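Local coordinates for Sca-family protein (Rickettsia rickettsii, PDB 4LQ8), which is a rickettsial surface cell antigen, represented here by its N-terminal head domain, with a probable role in cell adhesion, at residues Gln77-Leu89 / Phe127-Leu141. Sequence-based numbering, arbitrary orientation.
Sequences QKDNLIEQILKDL and FIDKALEKPELKKKL
Ala-131 and Leu-81 interlock as reciprocal knobs into holes: the methyl of Ala-131 sits among Leu-81, Gln-84, Ile-85 and Asp-88, while Leu-81 enters the hollow between Ile-128, Ala-131, Leu-132 and Leu-137. The small alanine is the point of close approach, its CA 5.5 Å from that of Ile-85, and its CB lies 3.6 Å from Ile-85 CG1. Leu-81 meets it with CD1; with CG anti to the backbone N, that branch also reaches Leu-137 CD2 at 3.8 Å. Toward the ends, Leu-89 CD2 approaches Phe-127 CE1 obliquely at 3.7 Å, and Leu-141 CD2 packs on the backbone of Gln-77.

The polar border centres on Asp-88. Lys-134 NZ forms a salt bridge with Asp-88 OD2 (2.9 Å), coming from above the carboxylate plane, 46° out of it, and also donates to Lys-130 O, the bends at chi2 and chi4 curling the lysine back over the preceding helix. Gln-84 NE2 holds the other oxygen, Asp-88 OD1, at 2.8 Å, and a water joins OD2 to Phe-127 O. Gln-84 OE1 accepts from a second water, which also takes bonds from Lys-87 NZ and Lys-140 NZ; this shared acceptor probably eases the repulsion of two ammonium groups 3.7 Å apart.

Two helices joined by a short turn thus grip one side of helix 64-90: 127-132 crosses segment 77-89 at 98°, whereas 135-141, with Lys-134 as N-cap, runs nearly antiparallel at 162°. Phe-119 of helix 116-120 touches Leu-81 and Ile-128, Ile-105 of helix 95-111 covers Ile-85, and Lys-138 reaches Glu-296 O in strand 292-297, tying this helical part to the mixed sheet.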
# COMPACT_ATOMS: atom_id res chain seq x y z
N GLN A 77 6.85 -6.76 -6.47
CA GLN A 77 6.57 -5.53 -7.20
C GLN A 77 7.89 -4.96 -7.73
O GLN A 77 7.97 -4.59 -8.90
CB GLN A 77 5.86 -4.49 -6.34
CG GLN A 77 4.39 -4.80 -6.11
CD GLN A 77 3.80 -3.83 -5.11
OE1 GLN A 77 4.47 -3.29 -4.22
NE2 GLN A 77 2.52 -3.60 -5.25
N LYS A 78 8.92 -4.92 -6.86
CA LYS A 78 10.28 -4.49 -7.18
C LYS A 78 10.89 -5.40 -8.24
O LYS A 78 11.51 -4.90 -9.16
CB LYS A 78 11.17 -4.55 -5.93
CG LYS A 78 10.90 -3.47 -4.92
CD LYS A 78 11.85 -3.62 -3.76
CE LYS A 78 11.62 -2.58 -2.69
NZ LYS A 78 12.50 -2.84 -1.52
N ASP A 79 10.70 -6.73 -8.12
CA ASP A 79 11.27 -7.71 -9.05
C ASP A 79 10.70 -7.60 -10.46
O ASP A 79 11.46 -7.60 -11.42
CB ASP A 79 11.14 -9.15 -8.53
CG ASP A 79 11.92 -9.44 -7.26
OD1 ASP A 79 12.82 -8.63 -6.90
OD2 ASP A 79 11.63 -10.48 -6.61
N ASN A 80 9.37 -7.47 -10.58
CA ASN A 80 8.75 -7.27 -11.89
C ASN A 80 9.17 -5.93 -12.48
O ASN A 80 9.44 -5.87 -13.66
CB ASN A 80 7.24 -7.40 -11.84
CG ASN A 80 6.83 -8.81 -11.59
OD1 ASN A 80 6.95 -9.66 -12.46
ND2 ASN A 80 6.32 -9.07 -10.41
N LEU A 81 9.27 -4.89 -11.64
CA LEU A 81 9.71 -3.55 -12.07
C LEU A 81 11.15 -3.58 -12.62
O LEU A 81 11.40 -3.04 -13.69
CB LEU A 81 9.58 -2.55 -10.91
CG LEU A 81 10.13 -1.13 -11.10
CD1 LEU A 81 9.53 -0.43 -12.32
CD2 LEU A 81 9.85 -0.30 -9.84
N ILE A 82 12.07 -4.22 -11.90
CA ILE A 82 13.47 -4.35 -12.34
C ILE A 82 13.55 -5.10 -13.67
O ILE A 82 14.29 -4.66 -14.56
CB ILE A 82 14.35 -4.97 -11.22
CG1 ILE A 82 14.53 -3.97 -10.03
CG2 ILE A 82 15.70 -5.49 -11.75
CD1 ILE A 82 15.18 -2.66 -10.36
N GLU A 83 12.77 -6.20 -13.83
CA GLU A 83 12.71 -6.97 -15.07
C GLU A 83 12.31 -6.06 -16.23
O GLU A 83 12.94 -6.12 -17.28
CB GLU A 83 11.73 -8.14 -14.95
CG GLU A 83 12.35 -9.36 -14.31
CD GLU A 83 13.54 -9.91 -15.06
OE1 GLU A 83 13.43 -10.07 -16.30
OE2 GLU A 83 14.62 -10.07 -14.44
N GLN A 84 11.29 -5.19 -16.01
CA GLN A 84 10.82 -4.24 -17.02
C GLN A 84 11.92 -3.22 -17.35
O GLN A 84 12.13 -2.95 -18.53
CB GLN A 84 9.50 -3.56 -16.61
CG GLN A 84 8.93 -2.66 -17.72
CD GLN A 84 8.51 -3.42 -18.96
OE1 GLN A 84 7.64 -4.29 -18.90
NE2 GLN A 84 9.12 -3.13 -20.09
N ILE A 85 12.63 -2.69 -16.32
CA ILE A 85 13.72 -1.74 -16.53
C ILE A 85 14.81 -2.42 -17.39
O ILE A 85 15.26 -1.83 -18.37
CB ILE A 85 14.29 -1.17 -15.20
CG1 ILE A 85 13.23 -0.33 -14.44
CG2 ILE A 85 15.58 -0.33 -15.47
CD1 ILE A 85 13.58 0.10 -12.99
N LEU A 86 15.18 -3.68 -17.04
CA LEU A 86 16.20 -4.43 -17.81
C LEU A 86 15.78 -4.62 -19.25
O LEU A 86 16.62 -4.52 -20.14
CB LEU A 86 16.56 -5.78 -17.16
CG LEU A 86 17.29 -5.69 -15.78
CD1 LEU A 86 17.47 -7.09 -15.19
CD2 LEU A 86 18.65 -4.98 -15.88
N LYS A 87 14.47 -4.88 -19.50
CA LYS A 87 13.97 -5.01 -20.88
C LYS A 87 14.05 -3.65 -21.58
O LYS A 87 14.49 -3.59 -22.73
CB LYS A 87 12.52 -5.53 -20.91
CG LYS A 87 12.38 -7.01 -20.59
CD LYS A 87 10.92 -7.44 -20.64
CE LYS A 87 10.21 -7.28 -19.32
NZ LYS A 87 8.81 -7.74 -19.41
N ASP A 88 13.63 -2.56 -20.91
CA ASP A 88 13.66 -1.21 -21.46
C ASP A 88 15.07 -0.78 -21.87
O ASP A 88 15.23 -0.11 -22.89
CB ASP A 88 13.07 -0.19 -20.47
CG ASP A 88 11.56 -0.27 -20.26
OD1 ASP A 88 10.90 -1.10 -20.93
OD2 ASP A 88 11.03 0.54 -19.47
N LEU A 89 16.10 -1.21 -21.11
CA LEU A 89 17.51 -0.91 -21.37
C LEU A 89 17.97 -1.43 -22.74
O LEU A 89 18.86 -0.83 -23.36
CB LEU A 89 18.43 -1.46 -20.25
CG LEU A 89 18.37 -0.80 -18.88
CD1 LEU A 89 19.32 -1.49 -17.92
CD2 LEU A 89 18.66 0.72 -18.95
N PHE A 127 14.17 5.95 -15.30
CA PHE A 127 14.11 4.52 -15.67
C PHE A 127 12.92 3.86 -14.99
O PHE A 127 12.18 3.11 -15.64
CB PHE A 127 15.42 3.80 -15.30
CG PHE A 127 16.61 4.27 -16.09
CD1 PHE A 127 16.86 3.77 -17.37
CD2 PHE A 127 17.49 5.21 -15.57
CE1 PHE A 127 17.96 4.23 -18.12
CE2 PHE A 127 18.59 5.65 -16.31
CZ PHE A 127 18.82 5.16 -17.58
N ILE A 128 12.69 4.19 -13.70
CA ILE A 128 11.59 3.64 -12.90
C ILE A 128 10.27 4.09 -13.52
O ILE A 128 9.41 3.25 -13.80
CB ILE A 128 11.74 4.03 -11.39
CG1 ILE A 128 12.91 3.27 -10.71
CG2 ILE A 128 10.43 3.82 -10.61
CD1 ILE A 128 13.45 3.95 -9.38
N ASP A 129 10.14 5.42 -13.76
CA ASP A 129 8.94 6.05 -14.33
C ASP A 129 8.59 5.53 -15.70
O ASP A 129 7.41 5.31 -15.95
CB ASP A 129 9.05 7.59 -14.36
CG ASP A 129 8.95 8.22 -12.98
OD1 ASP A 129 8.61 7.51 -12.01
OD2 ASP A 129 9.25 9.43 -12.87
N LYS A 130 9.59 5.33 -16.58
CA LYS A 130 9.33 4.79 -17.93
C LYS A 130 8.88 3.32 -17.88
O LYS A 130 8.08 2.91 -18.73
CB LYS A 130 10.55 4.97 -18.85
CG LYS A 130 10.70 6.38 -19.39
CD LYS A 130 11.99 6.53 -20.20
CE LYS A 130 12.18 7.92 -20.76
NZ LYS A 130 13.35 8.00 -21.67
N ALA A 131 9.39 2.53 -16.92
CA ALA A 131 8.99 1.13 -16.79
C ALA A 131 7.56 1.04 -16.24
O ALA A 131 6.77 0.24 -16.75
CB ALA A 131 9.96 0.38 -15.89
N LEU A 132 7.22 1.89 -15.26
CA LEU A 132 5.91 1.94 -14.59
C LEU A 132 4.74 2.32 -15.51
O LEU A 132 3.60 2.00 -15.19
CB LEU A 132 5.94 2.87 -13.36
CG LEU A 132 6.61 2.32 -12.09
CD1 LEU A 132 6.69 3.39 -11.02
CD2 LEU A 132 5.91 1.06 -11.56
N GLU A 133 5.01 2.97 -16.65
CA GLU A 133 3.98 3.34 -17.62
C GLU A 133 3.73 2.22 -18.65
O GLU A 133 2.90 2.39 -19.52
CB GLU A 133 4.30 4.70 -18.29
CG GLU A 133 5.49 4.66 -19.24
CD GLU A 133 6.05 5.99 -19.72
OE1 GLU A 133 5.95 6.99 -18.98
OE2 GLU A 133 6.65 6.00 -20.82
N LYS A 134 4.44 1.07 -18.54
CA LYS A 134 4.24 -0.03 -19.48
C LYS A 134 3.02 -0.85 -19.03
O LYS A 134 3.01 -1.37 -17.90
CB LYS A 134 5.48 -0.93 -19.65
CG LYS A 134 6.78 -0.21 -20.05
CD LYS A 134 6.84 0.13 -21.54
CE LYS A 134 8.21 0.59 -22.02
NZ LYS A 134 8.86 1.56 -21.09
N PRO A 135 1.98 -0.97 -19.91
CA PRO A 135 0.81 -1.80 -19.56
C PRO A 135 1.17 -3.27 -19.29
O PRO A 135 0.53 -3.89 -18.45
CB PRO A 135 -0.12 -1.68 -20.78
CG PRO A 135 0.41 -0.52 -21.58
CD PRO A 135 1.88 -0.43 -21.28
N GLU A 136 2.20 -3.81 -19.97
CA GLU A 136 2.64 -5.20 -19.74
C GLU A 136 3.14 -5.41 -18.30
O GLU A 136 2.83 -6.43 -17.70
CB GLU A 136 3.64 -5.74 -20.79
CG GLU A 136 4.91 -4.92 -20.97
CD GLU A 136 4.87 -3.85 -22.06
OE1 GLU A 136 3.90 -3.06 -22.10
OE2 GLU A 136 5.84 -3.80 -22.85
N LEU A 137 3.85 -4.39 -17.72
CA LEU A 137 4.28 -4.45 -16.34
C LEU A 137 3.06 -4.33 -15.43
O LEU A 137 2.91 -5.14 -14.53
CB LEU A 137 5.31 -3.35 -16.00
CG LEU A 137 5.69 -3.20 -14.51
CD1 LEU A 137 6.18 -4.53 -13.92
CD2 LEU A 137 6.70 -2.09 -14.31
N LYS A 138 2.17 -3.33 -15.69
CA LYS A 138 0.97 -3.10 -14.90
C LYS A 138 0.14 -4.38 -14.74
O LYS A 138 -0.27 -4.71 -13.63
CB LYS A 138 0.14 -1.96 -15.50
CG LYS A 138 -1.02 -1.52 -14.61
CD LYS A 138 -0.53 -0.87 -13.32
CE LYS A 138 -1.66 -0.19 -12.59
NZ LYS A 138 -2.44 -1.18 -11.81
N LYS A 139 -0.04 -5.12 -15.84
CA LYS A 139 -0.77 -6.39 -15.89
C LYS A 139 -0.14 -7.40 -14.89
O LYS A 139 -0.88 -8.02 -14.12
CB LYS A 139 -0.75 -6.94 -17.33
CG LYS A 139 -1.36 -8.32 -17.51
CD LYS A 139 -0.94 -9.00 -18.83
CE LYS A 139 -0.06 -10.22 -18.61
NZ LYS A 139 1.40 -9.87 -18.51
N LYS A 140 1.22 -7.51 -14.89
CA LYS A 140 1.95 -8.41 -14.00
C LYS A 140 1.76 -7.99 -12.54
O LYS A 140 1.43 -8.82 -11.69
CB LYS A 140 3.46 -8.41 -14.33
CG LYS A 140 3.78 -8.98 -15.70
CD LYS A 140 5.28 -9.06 -15.92
CE LYS A 140 5.59 -9.76 -17.24
NZ LYS A 140 5.44 -8.86 -18.39
N LEU A 141 1.92 -6.69 -12.25
CA LEU A 141 1.75 -6.18 -10.89
C LEU A 141 0.36 -6.49 -10.36
O LEU A 141 0.22 -7.00 -9.26
CB LEU A 141 2.04 -4.67 -10.82
CG LEU A 141 3.49 -4.26 -11.14
CD1 LEU A 141 3.63 -2.77 -11.14
CD2 LEU A 141 4.47 -4.89 -10.15
O HOH W 1 6.85 -6.58 -17.76
O HOH W 2 12.87 1.89 -17.97